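Local coordinates for probable ABC transporter extracellular-binding protein yckB (Bacillus subtilis, PDB 2IEE) that probably serves as the extracellular solute-binding lipoprotein of an ABC transport system, capturing a small solute for uptake into the cell, at residues 21-26 with 63-68. Residues are numbered along the deposited sequence; the frame is centred on the assembly and turned at random.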
# COMPACT_ATOMS: atom_id res chain seq x y z
N GLY A 21 27.76 6.70 2.15
CA GLY A 21 27.14 7.17 0.92
C GLY A 21 26.02 6.25 0.46
O GLY A 21 25.53 6.38 -0.66
N LYS A 22 25.63 5.32 1.32
CA LYS A 22 24.56 4.39 0.98
C LYS A 22 23.65 4.10 2.17
O LYS A 22 24.11 3.99 3.30
CB LYS A 22 25.14 3.07 0.46
CG LYS A 22 25.88 3.19 -0.87
CD LYS A 22 26.49 1.86 -1.32
CE LYS A 22 25.44 0.85 -1.74
NZ LYS A 22 26.05 -0.36 -2.37
N ILE A 23 22.36 3.99 1.89
CA ILE A 23 21.38 3.68 2.93
C ILE A 23 20.80 2.31 2.61
O ILE A 23 20.40 2.05 1.47
CB ILE A 23 20.24 4.73 2.96
CG1 ILE A 23 19.22 4.36 4.04
CG2 ILE A 23 19.56 4.80 1.60
CD1 ILE A 23 18.17 5.43 4.26
N VAL A 24 20.77 1.43 3.61
CA VAL A 24 20.25 0.09 3.43
C VAL A 24 18.77 0.09 3.77
O VAL A 24 18.38 0.49 4.87
CB VAL A 24 20.99 -0.91 4.36
CG1 VAL A 24 20.55 -2.32 4.07
CG2 VAL A 24 22.49 -0.77 4.17
N VAL A 25 17.94 -0.35 2.83
CA VAL A 25 16.50 -0.34 3.05
C VAL A 25 15.84 -1.68 2.76
O VAL A 25 16.04 -2.27 1.69
CB VAL A 25 15.81 0.75 2.18
CG1 VAL A 25 14.34 0.88 2.57
CG2 VAL A 25 16.53 2.08 2.35
N ALA A 26 15.05 -2.15 3.71
CA ALA A 26 14.35 -3.41 3.55
C ALA A 26 13.00 -3.17 2.87
O ALA A 26 12.33 -2.16 3.12
CB ALA A 26 14.13 -4.08 4.90
N LEU A 63 22.81 10.08 -1.63
CA LEU A 63 23.00 8.69 -1.25
C LEU A 63 22.50 7.68 -2.27
O LEU A 63 21.60 7.96 -3.07
CB LEU A 63 22.29 8.40 0.08
CG LEU A 63 22.55 9.28 1.30
CD1 LEU A 63 21.59 8.88 2.40
CD2 LEU A 63 24.00 9.15 1.75
N LYS A 64 23.10 6.50 -2.22
CA LYS A 64 22.73 5.39 -3.08
C LYS A 64 21.89 4.51 -2.16
O LYS A 64 22.04 4.57 -0.94
CB LYS A 64 23.99 4.64 -3.53
CG LYS A 64 23.75 3.36 -4.31
CD LYS A 64 25.09 2.74 -4.71
CE LYS A 64 24.92 1.44 -5.48
NZ LYS A 64 26.24 0.88 -5.92
N VAL A 65 21.00 3.71 -2.74
CA VAL A 65 20.17 2.86 -1.91
C VAL A 65 20.49 1.39 -2.10
O VAL A 65 20.67 0.92 -3.22
CB VAL A 65 18.67 3.07 -2.22
CG1 VAL A 65 17.83 2.26 -1.24
CG2 VAL A 65 18.33 4.54 -2.14
N GLU A 66 20.56 0.67 -0.99
CA GLU A 66 20.82 -0.75 -1.04
C GLU A 66 19.55 -1.42 -0.53
O GLU A 66 19.31 -1.48 0.67
CB GLU A 66 22.01 -1.11 -0.14
CG GLU A 66 22.63 -2.46 -0.47
CD GLU A 66 23.76 -2.80 0.47
OE1 GLU A 66 24.61 -1.92 0.72
OE2 GLU A 66 23.81 -3.96 0.96
N PHE A 67 18.74 -1.92 -1.45
CA PHE A 67 17.49 -2.57 -1.09
C PHE A 67 17.69 -4.03 -0.72
O PHE A 67 18.18 -4.83 -1.52
CB PHE A 67 16.49 -2.46 -2.24
CG PHE A 67 15.86 -1.10 -2.37
CD1 PHE A 67 14.95 -0.65 -1.42
CD2 PHE A 67 16.18 -0.28 -3.45
CE1 PHE A 67 14.37 0.61 -1.53
CE2 PHE A 67 15.60 0.99 -3.57
CZ PHE A 67 14.69 1.43 -2.61
N LYS A 68 17.31 -4.37 0.51
CA LYS A 68 17.41 -5.74 0.99
C LYS A 68 16.01 -6.32 0.97
O LYS A 68 15.14 -5.90 1.73
CB LYS A 68 17.98 -5.77 2.41
CG LYS A 68 19.44 -5.37 2.52
CD LYS A 68 20.34 -6.31 1.72
CE LYS A 68 21.80 -5.93 1.87
NZ LYS A 68 22.69 -6.76 1.01
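V25 O takes the amide of K68, N to O 2.7 Å, and the CA hydrogen of F67 also leans on this oxygen, with CA 3.1 Å away. The amide does not lie flat with the carbonyl: it is tilted 34° from its plane. Four more amide-to-carbonyl bonds alternate back along the pair, K64 N to G21 O, I23 N to K64 O, E66 N to I23 O and V25 N to E66 O, so that 22-26 and 64-68 form parallel neighbours with their axes 26° apart. K22, K64, E66 and K68 put their charges on one face, alongside V24 and A26. The E66 carboxylate is shared: OE2 meets NZ of K68 at 3.0 Å, while OE1 makes only a long salt bridge, 3.7 Å, to NZ of K22. K68 turns back at chi2 (-60°) to reach that carboxylate, and its CG lies 3.6 Å from CG1 of V24. K22 runs alongside K64, with K22 CE 3.5 Å from K64 CD, and the two ammonium groups end near each other, a repulsion that E66 probably eases. Were K22 shortened to an alanine, OE1 of E66 would probably lose this partner and the K64 chain its aliphatic neighbour. The face of I23, V25, V65 and F67 is apolar. I23 CG2 meets V65 CG2, V25 CG2 meets V65 CG1, and V25 CB packs against F67 CD1 at 4.0 Å. Helix 49-60 covers this side, A58 touching I23 and V65. Strand 86-87 flanks 22-27 across from 64-69, giving the 2-1-3 order of the parallel sheet in one lobe of the type II periplasmic-binding-protein fold, and the helix-bearing link from 22-27 to 64-69 is a beta-alpha-beta crossover.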